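Local coordinates for protein IG hypothetical 16092 (Bacillus cereus ATCC 14579, PDB 1YQH) that is of unknown function but may bind thiamine or a related small molecule, and assembles from four copies of a ferredoxin-like domain, at residues M10-V15 against D59-A64; V33-Q36 against R40-V43; T48-E51 against V56-D59; R63-C68 against V76-K81; K81-P86 against D93-K98. All blocks are in the same frame, centred on the assembly; numbering follows the deposited sequence.

Contact 1 of 5, residues M10-V15 against D59-A64; sequences MSFSVV and DVVKRA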
# COMPACT_ATOMS: atom_id res chain seq x y z
N MSE A 10 0.25 6.91 -10.89
CA MSE A 10 0.40 6.80 -9.44
C MSE A 10 -1.00 6.74 -8.83
O MSE A 10 -1.95 7.26 -9.42
CB MSE A 10 1.13 8.05 -8.95
CG MSE A 10 1.49 8.08 -7.49
SE MSE A 10 2.30 9.79 -7.08
CE MSE A 10 3.95 9.66 -8.17
N SER A 11 -1.14 6.08 -7.69
CA SER A 11 -2.31 6.29 -6.87
C SER A 11 -1.88 6.67 -5.47
O SER A 11 -0.75 6.37 -5.05
CB SER A 11 -3.24 5.06 -6.85
OG SER A 11 -2.63 3.97 -6.20
N PHE A 12 -2.76 7.35 -4.75
CA PHE A 12 -2.46 7.68 -3.37
C PHE A 12 -3.72 7.83 -2.57
O PHE A 12 -4.82 8.05 -3.11
CB PHE A 12 -1.61 8.98 -3.30
CG PHE A 12 -2.43 10.25 -3.30
CD1 PHE A 12 -2.66 10.95 -2.11
CD2 PHE A 12 -2.97 10.76 -4.49
CE1 PHE A 12 -3.41 12.13 -2.09
CE2 PHE A 12 -3.72 11.94 -4.48
CZ PHE A 12 -3.94 12.63 -3.28
N SER A 13 -3.57 7.72 -1.26
CA SER A 13 -4.65 8.03 -0.35
C SER A 13 -4.09 8.68 0.91
O SER A 13 -2.92 8.48 1.24
CB SER A 13 -5.43 6.76 -0.01
OG SER A 13 -4.58 5.76 0.51
N VAL A 14 -4.94 9.45 1.59
CA VAL A 14 -4.61 10.03 2.90
C VAL A 14 -5.65 9.58 3.91
O VAL A 14 -6.86 9.63 3.64
CB VAL A 14 -4.52 11.58 2.83
CG1 VAL A 14 -3.29 12.00 2.03
CG2 VAL A 14 -5.79 12.17 2.20
N VAL A 15 -5.19 9.11 5.07
CA VAL A 15 -6.10 8.73 6.15
C VAL A 15 -5.70 9.59 7.34
O VAL A 15 -4.66 9.35 7.97
CB VAL A 15 -5.99 7.25 6.53
CG1 VAL A 15 -7.01 6.90 7.59
CG2 VAL A 15 -6.17 6.37 5.29
N ASP A 59 4.84 16.04 -5.60
CA ASP A 59 4.53 17.32 -4.98
C ASP A 59 3.03 17.47 -4.72
O ASP A 59 2.63 18.03 -3.68
CB ASP A 59 5.06 18.49 -5.81
CG ASP A 59 4.89 19.82 -5.08
OD1 ASP A 59 5.48 19.97 -3.99
OD2 ASP A 59 4.14 20.67 -5.58
N VAL A 60 2.19 16.98 -5.64
CA VAL A 60 0.74 16.96 -5.40
C VAL A 60 0.41 16.17 -4.13
O VAL A 60 -0.36 16.64 -3.28
CB VAL A 60 -0.06 16.42 -6.62
CG1 VAL A 60 -1.54 16.17 -6.27
CG2 VAL A 60 0.05 17.40 -7.77
N VAL A 61 1.00 14.99 -3.99
CA VAL A 61 0.75 14.17 -2.82
C VAL A 61 1.22 14.87 -1.52
O VAL A 61 0.50 14.89 -0.51
CB VAL A 61 1.40 12.77 -2.97
CG1 VAL A 61 1.16 11.95 -1.68
CG2 VAL A 61 0.82 12.04 -4.18
N LYS A 62 2.42 15.44 -1.55
CA LYS A 62 2.94 16.18 -0.39
C LYS A 62 2.00 17.31 0.01
O LYS A 62 1.72 17.52 1.19
CB LYS A 62 4.33 16.73 -0.70
CG LYS A 62 5.38 15.64 -0.75
CD LYS A 62 6.64 16.09 -1.48
CE LYS A 62 7.38 17.14 -0.70
NZ LYS A 62 8.66 17.53 -1.39
N ARG A 63 1.49 18.03 -0.98
CA ARG A 63 0.63 19.15 -0.66
C ARG A 63 -0.74 18.68 -0.19
O ARG A 63 -1.38 19.36 0.63
CB ARG A 63 0.55 20.14 -1.82
CG ARG A 63 1.87 20.90 -1.96
CD ARG A 63 1.80 21.99 -3.00
NE ARG A 63 1.70 21.42 -4.33
CZ ARG A 63 0.59 21.47 -5.05
NH1 ARG A 63 -0.47 22.09 -4.55
NH2 ARG A 63 0.55 20.92 -6.25
N ALA A 64 -1.16 17.51 -0.68
CA ALA A 64 -2.44 16.90 -0.29
C ALA A 64 -2.39 16.51 1.17
O ALA A 64 -3.29 16.83 1.93
CB ALA A 64 -2.76 15.66 -1.16
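Val61 CG2 sits over one face of the Phe12 ring, 4.2 Å from its centroid and 24° off the ring normal, a CH-pi contact. The methyl is displaced toward the rim: its nearest ring atom is Phe12 CG, at 3.8 Å. The other branch, Val61 CG1, reaches Phe12 CD1 at 4.0 Å. One turn further along the helix, Ala64 CB approaches the far half of the ring obliquely, with Phe12 CE1 at 3.7 Å. A chi1 of 86°, with CG between the backbone N and carbonyl carbon, turns the Phe12 ring so that one face meets Val61 and its outer part reaches Ala64. Met10, a selenomethionine, extends a chain bent only at its last torsion, and its SE touches Val61 CG2 at 4.0 Å, so a single methyl serves two strand residues.

Further out, Val34 of helix 23-36 also packs on Phe12, and Leu57 and Ile80 pack on Met10. Backbone hydrogen bonds to Leu50 and Thr48 on one flank, and to Lys81 and Ser79 on the other, place 10-15 inside the sheet. Strand and helix axes run nearly parallel, 9.6 Å apart, as expected for a central strand and the second helix of a ferredoxin-like alpha/beta sandwich.

Contact 2 of 5, residues V33-Q36 against R40-V43; sequences VVQQ and RYEV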
# COMPACT_ATOMS: atom_id res chain seq x y z
N VAL A 33 -6.54 19.77 -3.54
CA VAL A 33 -5.18 19.95 -4.05
C VAL A 33 -5.05 19.24 -5.41
O VAL A 33 -4.53 19.82 -6.37
CB VAL A 33 -4.12 19.44 -3.06
CG1 VAL A 33 -2.73 19.43 -3.71
CG2 VAL A 33 -4.12 20.30 -1.79
N VAL A 34 -5.55 18.00 -5.49
CA VAL A 34 -5.52 17.23 -6.73
C VAL A 34 -6.31 17.97 -7.81
O VAL A 34 -5.84 18.15 -8.93
CB VAL A 34 -6.09 15.82 -6.53
CG1 VAL A 34 -6.17 15.07 -7.86
CG2 VAL A 34 -5.22 15.04 -5.52
N GLN A 35 -7.49 18.45 -7.43
CA GLN A 35 -8.39 19.10 -8.40
C GLN A 35 -7.77 20.36 -8.97
O GLN A 35 -7.96 20.68 -10.16
CB GLN A 35 -9.74 19.41 -7.74
CG GLN A 35 -10.58 18.14 -7.44
CD GLN A 35 -11.81 18.41 -6.59
OE1 GLN A 35 -12.84 17.74 -6.73
NE2 GLN A 35 -11.72 19.39 -5.72
N GLN A 36 -7.03 21.07 -8.13
CA GLN A 36 -6.41 22.34 -8.51
C GLN A 36 -5.05 22.21 -9.21
O GLN A 36 -4.49 23.22 -9.64
CB GLN A 36 -6.29 23.24 -7.29
CG GLN A 36 -7.63 23.63 -6.69
CD GLN A 36 -7.49 24.44 -5.41
OE1 GLN A 36 -6.46 24.38 -4.73
NE2 GLN A 36 -8.53 25.20 -5.07
N ARG A 40 -4.11 15.07 -14.98
CA ARG A 40 -5.20 14.10 -15.14
C ARG A 40 -5.33 13.24 -13.87
O ARG A 40 -4.33 12.75 -13.35
CB ARG A 40 -4.95 13.20 -16.34
CG ARG A 40 -6.07 12.20 -16.51
CD ARG A 40 -5.97 11.43 -17.79
NE ARG A 40 -6.95 10.36 -17.77
CZ ARG A 40 -6.99 9.36 -18.64
NH1 ARG A 40 -6.07 9.27 -19.59
NH2 ARG A 40 -7.92 8.43 -18.53
N TYR A 41 -6.55 13.05 -13.39
CA TYR A 41 -6.77 12.23 -12.20
C TYR A 41 -8.13 11.54 -12.22
O TYR A 41 -9.01 11.89 -13.01
CB TYR A 41 -6.66 13.10 -10.93
CG TYR A 41 -7.82 14.06 -10.77
CD1 TYR A 41 -7.76 15.36 -11.32
CD2 TYR A 41 -8.99 13.67 -10.11
CE1 TYR A 41 -8.85 16.25 -11.17
CE2 TYR A 41 -10.07 14.54 -9.97
CZ TYR A 41 -10.00 15.82 -10.51
OH TYR A 41 -11.07 16.65 -10.37
N GLU A 42 -8.28 10.55 -11.35
CA GLU A 42 -9.57 9.96 -11.08
C GLU A 42 -9.64 9.55 -9.62
O GLU A 42 -8.78 8.81 -9.14
CB GLU A 42 -9.81 8.75 -11.96
CG GLU A 42 -11.20 8.16 -11.82
CD GLU A 42 -11.36 6.92 -12.67
OE1 GLU A 42 -12.11 6.99 -13.66
OE2 GLU A 42 -10.71 5.90 -12.38
N VAL A 43 -10.65 10.06 -8.93
CA VAL A 43 -10.89 9.70 -7.54
C VAL A 43 -11.62 8.34 -7.48
O VAL A 43 -12.68 8.16 -8.10
CB VAL A 43 -11.69 10.80 -6.80
CG1 VAL A 43 -11.94 10.39 -5.35
CG2 VAL A 43 -10.93 12.14 -6.84
O HOH W 1 -13.26 15.72 -8.70
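Val34 and Tyr41 join the end of helix 23-36 to strand 40-43, one of the two edge strands within this chain. The two elements are the helix and second strand of a split beta-alpha-beta unit: strands 8-17 and 40-43 are parallel, with 48-52 lying between them, an arrangement that belongs to the ferredoxin-like fold. The nearest CA atoms across the contact are those of Val34 and Tyr41, 7.5 Å apart.

The apolar part is a methyl against an aromatic face. Val34 CG1 is 3.9 Å from the centroid of the Tyr41 ring and 27° off its normal, a CH-pi geometry shifted toward the root of the ring, where Val34 CG1 and Tyr41 CG are 3.5 Å apart. The torsion of Tyr41 (chi1 70°) sets CG between its own backbone N and carbonyl carbon and carries the ring across the helix, from Val34 toward Gln35. Leu50 of strand 48-52 packs on both Val34 and Tyr41, and Val60 of helix 54-70 adds to the surroundings of Val34.

At the phenolic end the contact becomes more exposed. The aliphatic part of Gln35 comes obliquely to the ring, with Gln35 CG 3.3 Å from Tyr41 OH, and its amide plane is inclined 60° to the ring. Tyr99 of the second subunit packs on the same glutamine.

The polar link is indirect, for no hydrogen bond joins the two segments. A water in the plane of the ring, at its edge, donates to Gln35 OE1 at 2.9 Å and is hydrogen-bonded, also at 2.9 Å, to Tyr41 OH.

Contact 3 of 5, residues T48-E51 against V56-D59; sequences TTLE and VLLD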
# COMPACT_ATOMS: atom_id res chain seq x y z
N THR A 48 -6.82 7.68 -5.08
CA THR A 48 -6.97 8.61 -6.21
C THR A 48 -5.82 8.34 -7.16
O THR A 48 -4.66 8.27 -6.72
CB THR A 48 -6.95 10.07 -5.70
OG1 THR A 48 -8.16 10.31 -4.98
CG2 THR A 48 -6.82 11.10 -6.85
N THR A 49 -6.15 8.18 -8.44
CA THR A 49 -5.15 7.91 -9.47
C THR A 49 -4.72 9.23 -10.10
O THR A 49 -5.58 10.08 -10.35
CB THR A 49 -5.74 7.01 -10.57
OG1 THR A 49 -6.26 5.81 -9.97
CG2 THR A 49 -4.66 6.63 -11.61
N LEU A 50 -3.41 9.37 -10.34
CA LEU A 50 -2.81 10.52 -11.02
C LEU A 50 -1.95 10.07 -12.20
O LEU A 50 -1.38 8.97 -12.18
CB LEU A 50 -1.89 11.30 -10.06
CG LEU A 50 -2.44 11.69 -8.69
CD1 LEU A 50 -1.36 12.31 -7.80
CD2 LEU A 50 -3.63 12.65 -8.84
N GLU A 51 -1.86 10.92 -13.23
CA GLU A 51 -0.97 10.65 -14.35
C GLU A 51 -0.19 11.92 -14.64
O GLU A 51 -0.76 13.00 -14.65
CB GLU A 51 -1.81 10.25 -15.57
CG GLU A 51 -1.00 9.97 -16.82
CD GLU A 51 -1.89 9.69 -18.02
OE1 GLU A 51 -2.43 8.58 -18.12
OE2 GLU A 51 -2.06 10.59 -18.86
N VAL A 56 6.17 16.29 -10.21
CA VAL A 56 4.93 17.04 -10.12
C VAL A 56 3.91 16.26 -9.30
O VAL A 56 3.29 16.82 -8.39
CB VAL A 56 4.35 17.41 -11.51
CG1 VAL A 56 2.95 18.05 -11.40
CG2 VAL A 56 5.31 18.33 -12.24
N LEU A 57 3.75 14.98 -9.61
CA LEU A 57 2.82 14.13 -8.87
C LEU A 57 3.20 13.95 -7.40
O LEU A 57 2.34 14.06 -6.53
CB LEU A 57 2.67 12.78 -9.57
CG LEU A 57 1.56 12.66 -10.63
CD1 LEU A 57 1.47 13.85 -11.57
CD2 LEU A 57 1.71 11.35 -11.42
N LEU A 58 4.47 13.70 -7.11
CA LEU A 58 4.90 13.61 -5.71
C LEU A 58 4.64 14.91 -4.95
O LEU A 58 4.25 14.88 -3.77
CB LEU A 58 6.36 13.18 -5.58
CG LEU A 58 6.62 11.73 -6.01
CD1 LEU A 58 8.13 11.53 -6.15
CD2 LEU A 58 6.01 10.75 -4.99
N ASP A 59 4.84 16.04 -5.60
CA ASP A 59 4.53 17.32 -4.98
C ASP A 59 3.03 17.47 -4.72
O ASP A 59 2.63 18.03 -3.68
CB ASP A 59 5.06 18.49 -5.81
CG ASP A 59 4.89 19.82 -5.08
OD1 ASP A 59 5.48 19.97 -3.99
OD2 ASP A 59 4.14 20.67 -5.58
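Glu51 OE1 is hydrogen-bonded by Ile92 N and has a long, weak ion pair with Arg40 NH1. The side chain leaves the strand away from helix 54-70, and the backbone of Glu51 is what meets Leu57. Leu57 CD2 lies 3.8 Å from Glu51 C, and Leu57 CD1 lies 3.9 Å from Glu51 O, so both methyls rest against the same carbonyl group.

The rest of the contact is apolar. Leu50 points toward the helix, and its CB meets Leu57 CG at 3.8 Å. The two leucines pass each other in opposite directions: Leu57 CD2 lies beside Leu50 CB, while Leu50 CD1 reaches the branch point of Leu57, CG, at 4.1 Å. In Leu57 chi1 is -90°, some 30° from the staggered value, consistent with the fork being turned across the strand backbone. No hydrogen bond crosses between the segments.

This is the turn from the third strand, 48-52, into the second helix, 54-70, of the ferredoxin-like fold. The pair fills a buried corner close to the centre of the chain: Val8 and Met10 of strand 8-17 also touch Leu57, whereas Leu50 is packed by Val34 of helix 23-36 and by Tyr41 of the neighbouring strand 40-43.

Contact 4 of 5, residues R63-C68 against V76-K81; sequences RAQQAC and VITSIK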
# COMPACT_ATOMS: atom_id res chain seq x y z
N ARG A 63 1.49 18.03 -0.98
CA ARG A 63 0.63 19.15 -0.66
C ARG A 63 -0.74 18.68 -0.19
O ARG A 63 -1.38 19.36 0.63
CB ARG A 63 0.55 20.14 -1.82
CG ARG A 63 1.87 20.90 -1.96
CD ARG A 63 1.80 21.99 -3.00
NE ARG A 63 1.70 21.42 -4.33
CZ ARG A 63 0.59 21.47 -5.05
NH1 ARG A 63 -0.47 22.09 -4.55
NH2 ARG A 63 0.55 20.92 -6.25
N ALA A 64 -1.16 17.51 -0.68
CA ALA A 64 -2.44 16.90 -0.29
C ALA A 64 -2.39 16.51 1.17
O ALA A 64 -3.29 16.83 1.93
CB ALA A 64 -2.76 15.66 -1.16
N GLN A 65 -1.31 15.83 1.57
CA GLN A 65 -1.20 15.46 2.99
C GLN A 65 -1.06 16.71 3.88
O GLN A 65 -1.63 16.75 4.97
CB GLN A 65 -0.13 14.39 3.24
CG GLN A 65 1.27 14.85 3.24
CD GLN A 65 2.30 13.75 3.59
OE1 GLN A 65 1.97 12.59 3.88
NE2 GLN A 65 3.55 14.14 3.55
N GLN A 66 -0.35 17.74 3.41
CA GLN A 66 -0.26 18.98 4.18
C GLN A 66 -1.63 19.66 4.28
O GLN A 66 -1.97 20.22 5.32
CB GLN A 66 0.79 19.95 3.61
CG GLN A 66 0.94 21.23 4.43
CD GLN A 66 1.39 20.99 5.85
OE1 GLN A 66 0.84 21.57 6.80
NE2 GLN A 66 2.39 20.14 6.02
N ALA A 67 -2.43 19.59 3.21
CA ALA A 67 -3.79 20.16 3.24
C ALA A 67 -4.62 19.53 4.37
O ALA A 67 -5.43 20.22 5.01
CB ALA A 67 -4.49 20.01 1.90
N CYS A 68 -4.42 18.24 4.61
CA CYS A 68 -5.12 17.55 5.68
C CYS A 68 -4.78 18.17 7.04
O CYS A 68 -5.66 18.47 7.85
CB CYS A 68 -4.75 16.06 5.71
SG CYS A 68 -5.36 15.08 4.33
N VAL A 76 -1.37 12.16 9.59
CA VAL A 76 -1.93 11.57 8.38
C VAL A 76 -1.12 10.35 8.04
O VAL A 76 0.11 10.37 8.14
CB VAL A 76 -1.81 12.55 7.17
CG1 VAL A 76 -2.47 11.95 5.93
CG2 VAL A 76 -2.39 13.93 7.49
N ILE A 77 -1.80 9.27 7.64
CA ILE A 77 -1.12 8.12 7.06
C ILE A 77 -1.35 8.20 5.56
O ILE A 77 -2.51 8.16 5.09
CB ILE A 77 -1.65 6.78 7.62
CG1 ILE A 77 -1.59 6.73 9.15
CG2 ILE A 77 -0.91 5.58 6.97
CD1 ILE A 77 -0.16 6.85 9.76
N THR A 78 -0.27 8.33 4.81
CA THR A 78 -0.36 8.55 3.37
C THR A 78 0.20 7.33 2.64
O THR A 78 1.30 6.89 2.95
CB THR A 78 0.39 9.86 2.98
OG1 THR A 78 -0.18 10.97 3.69
CG2 THR A 78 0.31 10.15 1.46
N SER A 79 -0.56 6.80 1.70
CA SER A 79 -0.15 5.62 0.93
C SER A 79 0.04 6.06 -0.52
O SER A 79 -0.74 6.86 -1.04
CB SER A 79 -1.20 4.52 0.99
OG SER A 79 -1.49 4.13 2.33
N ILE A 80 1.06 5.53 -1.17
CA ILE A 80 1.37 5.88 -2.55
C ILE A 80 1.75 4.60 -3.27
O ILE A 80 2.44 3.74 -2.70
CB ILE A 80 2.57 6.89 -2.66
CG1 ILE A 80 2.31 8.15 -1.83
CG2 ILE A 80 2.83 7.25 -4.13
CD1 ILE A 80 3.53 9.05 -1.60
N LYS A 81 1.28 4.45 -4.52
CA LYS A 81 1.79 3.40 -5.38
C LYS A 81 2.19 4.04 -6.71
O LYS A 81 1.41 4.82 -7.28
CB LYS A 81 0.74 2.33 -5.61
CG LYS A 81 1.32 0.99 -6.05
CD LYS A 81 0.28 -0.12 -6.02
CE LYS A 81 0.05 -0.70 -4.61
NZ LYS A 81 1.16 -1.59 -4.13
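Helix segment 63-68 and strand segment 76-81 run in nearly opposite directions, 160° between their axes and 9.3 Å apart at closest approach, with the CA atoms of Gln65 and Val76 the nearest pair at 6.7 Å. One direct polar bond crosses this gap. Thr78 OG1 donates to Gln65 OE1 at 2.7 Å, arriving in the carbonyl plane on a lone pair with a C=O...donor angle of 139°. The glutamine is positioned for this by its first torsion (chi1 78°), which sets CG between the backbone N and carbonyl carbon; the chain then runs extended and crosses the threonine at about a right angle. Its root is close as well, Gln65 CB lying 3.4 Å from Thr78 OG1. The bond thus satisfies two polar atoms of buried residues.

This is the step from the second helix to the last strand in a ferredoxin-like beta-alpha-beta-beta-alpha-beta chain, where helix 54-70 packs along one face of the sheet and reverses into strand 75-84. The strand is an edge within its own chain, yet it pairs antiparallel with a strand of the fourth subunit, so the sheet continues across that interface. Tyr84 of the fourth subunit also packs on Gln65.

Beside the polar bond, Val76 supplies the apolar contact, mainly through CG2. Val76 CG2 touches Cys68 CB at 3.6 Å and lies 3.9 Å from Gln65 O. Val14 of strand 8-17 packs on both Val76 and Cys68, and Cys68 also packs on Val26 and Ala30 of helix 23-36.

Contact 5 of 5, residues K81-P86 against D93-K98; sequences KIHYRP and DEKVWK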
# COMPACT_ATOMS: atom_id res chain seq x y z
N LYS A 81 1.28 4.45 -4.52
CA LYS A 81 1.79 3.40 -5.38
C LYS A 81 2.19 4.04 -6.71
O LYS A 81 1.41 4.82 -7.28
CB LYS A 81 0.74 2.33 -5.61
CG LYS A 81 1.32 0.99 -6.05
CD LYS A 81 0.28 -0.12 -6.02
CE LYS A 81 0.05 -0.70 -4.61
NZ LYS A 81 1.16 -1.59 -4.13
N ILE A 82 3.38 3.73 -7.18
CA ILE A 82 3.90 4.34 -8.41
C ILE A 82 4.20 3.25 -9.42
O ILE A 82 4.86 2.27 -9.09
CB ILE A 82 5.21 5.15 -8.18
CG1 ILE A 82 5.05 6.15 -7.02
CG2 ILE A 82 5.66 5.88 -9.46
CD1 ILE A 82 6.36 6.81 -6.58
N HIS A 83 3.73 3.45 -10.66
CA HIS A 83 4.16 2.63 -11.79
C HIS A 83 5.19 3.43 -12.56
O HIS A 83 4.86 4.43 -13.21
CB HIS A 83 2.98 2.25 -12.70
CG HIS A 83 3.31 1.14 -13.67
ND1 HIS A 83 2.36 0.27 -14.15
CD2 HIS A 83 4.48 0.77 -14.22
CE1 HIS A 83 2.94 -0.58 -14.98
NE2 HIS A 83 4.23 -0.30 -15.04
N TYR A 84 6.44 3.00 -12.45
CA TYR A 84 7.58 3.73 -12.97
C TYR A 84 8.16 2.96 -14.16
O TYR A 84 8.61 1.83 -14.01
CB TYR A 84 8.61 3.88 -11.84
CG TYR A 84 9.81 4.73 -12.16
CD1 TYR A 84 9.66 6.09 -12.47
CD2 TYR A 84 11.09 4.19 -12.12
CE1 TYR A 84 10.77 6.87 -12.76
CE2 TYR A 84 12.21 4.97 -12.41
CZ TYR A 84 12.04 6.31 -12.72
OH TYR A 84 13.14 7.11 -13.00
N ARG A 85 8.13 3.58 -15.34
CA ARG A 85 8.68 2.98 -16.55
C ARG A 85 9.29 4.13 -17.35
O ARG A 85 8.70 4.58 -18.34
CB ARG A 85 7.58 2.29 -17.36
CG ARG A 85 8.08 1.50 -18.58
CD ARG A 85 6.91 1.20 -19.50
NE ARG A 85 6.00 0.21 -18.93
CZ ARG A 85 4.69 0.15 -19.18
NH1 ARG A 85 4.11 1.04 -19.98
NH2 ARG A 85 3.96 -0.82 -18.64
N PRO A 86 10.45 4.63 -16.89
CA PRO A 86 11.02 5.88 -17.43
C PRO A 86 11.41 5.84 -18.90
O PRO A 86 11.52 6.90 -19.53
CB PRO A 86 12.24 6.12 -16.52
CG PRO A 86 12.62 4.75 -16.03
CD PRO A 86 11.29 4.07 -15.82
N ASP A 93 -4.72 5.01 -19.46
CA ASP A 93 -5.46 4.36 -20.54
C ASP A 93 -4.88 3.00 -20.91
O ASP A 93 -5.62 2.06 -21.17
CB ASP A 93 -5.57 5.28 -21.76
CG ASP A 93 -6.52 6.44 -21.52
OD1 ASP A 93 -7.29 6.40 -20.54
OD2 ASP A 93 -6.52 7.41 -22.31
N GLU A 94 -3.55 2.86 -20.90
CA GLU A 94 -2.96 1.59 -21.30
C GLU A 94 -3.31 0.49 -20.30
O GLU A 94 -3.41 -0.68 -20.68
CB GLU A 94 -1.45 1.72 -21.49
CG GLU A 94 -0.64 1.37 -20.29
CD GLU A 94 0.83 1.47 -20.58
OE1 GLU A 94 1.34 2.61 -20.66
OE2 GLU A 94 1.47 0.41 -20.73
N LYS A 95 -3.52 0.86 -19.04
CA LYS A 95 -3.81 -0.12 -18.00
C LYS A 95 -5.29 -0.47 -17.87
O LYS A 95 -5.61 -1.59 -17.47
CB LYS A 95 -3.20 0.32 -16.67
CG LYS A 95 -1.69 0.54 -16.81
CD LYS A 95 -0.97 0.67 -15.49
CE LYS A 95 -0.77 -0.67 -14.83
NZ LYS A 95 -0.38 -0.46 -13.40
N VAL A 96 -6.19 0.45 -18.23
CA VAL A 96 -7.62 0.23 -17.99
C VAL A 96 -8.50 0.01 -19.23
O VAL A 96 -9.65 -0.36 -19.09
CB VAL A 96 -8.26 1.37 -17.14
CG1 VAL A 96 -7.50 1.57 -15.84
CG2 VAL A 96 -8.36 2.67 -17.94
N TRP A 97 -7.97 0.27 -20.42
CA TRP A 97 -8.83 0.30 -21.61
C TRP A 97 -9.58 -1.01 -21.85
O TRP A 97 -10.75 -0.98 -22.24
CB TRP A 97 -8.06 0.74 -22.86
CG TRP A 97 -7.16 -0.29 -23.46
CD1 TRP A 97 -5.85 -0.48 -23.18
CD2 TRP A 97 -7.51 -1.24 -24.47
NE1 TRP A 97 -5.35 -1.52 -23.93
CE2 TRP A 97 -6.35 -2.00 -24.74
CE3 TRP A 97 -8.70 -1.54 -25.15
CZ2 TRP A 97 -6.34 -3.04 -25.67
CZ3 TRP A 97 -8.68 -2.58 -26.09
CH2 TRP A 97 -7.51 -3.32 -26.34
N LYS A 98 -8.91 -2.13 -21.61
CA LYS A 98 -9.51 -3.45 -21.82
C LYS A 98 -10.67 -3.73 -20.86
O LYS A 98 -11.49 -4.63 -21.08
CB LYS A 98 -8.45 -4.55 -21.66
CG LYS A 98 -7.47 -4.66 -22.83
CD LYS A 98 -6.53 -5.86 -22.67
CE LYS A 98 -5.10 -5.44 -22.30
NZ LYS A 98 -4.90 -5.02 -20.89
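His83 and Lys95 bury the most surface here, followed closely by Arg85, and each contributes through a polar end. Lys95 NZ donates to His83 ND1 at 2.9 Å, with the nitrogen only 11° out of the imidazole plane, so the ring accepts at its edge. The lysine chain, bent at chi3, also brings its methylenes alongside the same edge: Lys95 CE is 3.3 Å from His83 ND1. The ammonium has a further, stronger partner in Ala45 O of the second subunit, while His83 NE2 is hydrogen-bonded to Glu75 OE1 of the fourth. The imidazole is thereby held at both nitrogens.

Arg85 and Glu94 reach toward each other from opposite directions. Arg85 NH1 gives a nearly straight bond of 2.8 Å to Glu94 OE2 (163° at the hydrogen), received on the syn side but tilted out of the carboxylate plane. The two flat groups are turned 43° apart, so this is a salt bridge made through one hydrogen bond, not a coplanar two-bond pairing. Glu94 OE2 also binds Tyr24 OH of the second subunit, its strongest partner, and Arg85 NH2 forms a salt bridge with Glu75 of the fourth.

The backbones stay well separated, His83 CA and Lys95 CA being 10.5 Å apart. Here a short helix, 92-96, after the last strand of the ferredoxin-like domain is linked to that strand through long polar side chains, where this chain meets the second and fourth subunits.

How the contacts relate
Contacts 1, 3 and 4 all use helix 54-70 and follow it over one face of the sheet; the centres of contacts 1 and 4 are about 4 Å apart, and those of 1 and 3 about 7 Å. Contact 2 adds the first helix, meeting contact 1 where Val34 CG2 lies 3.5 Å from Phe12 CZ. Backbone pairing joins contacts 2 and 3, with Glu42 O and Thr49 N 2.8 Å apart. Contact 5 lies apart, about 21 Å from contact 4 between centres, although both share Lys81; a salt bridge of 2.9 Å from Arg40 NH2 to Asp93 OD1 connects it to contact 2.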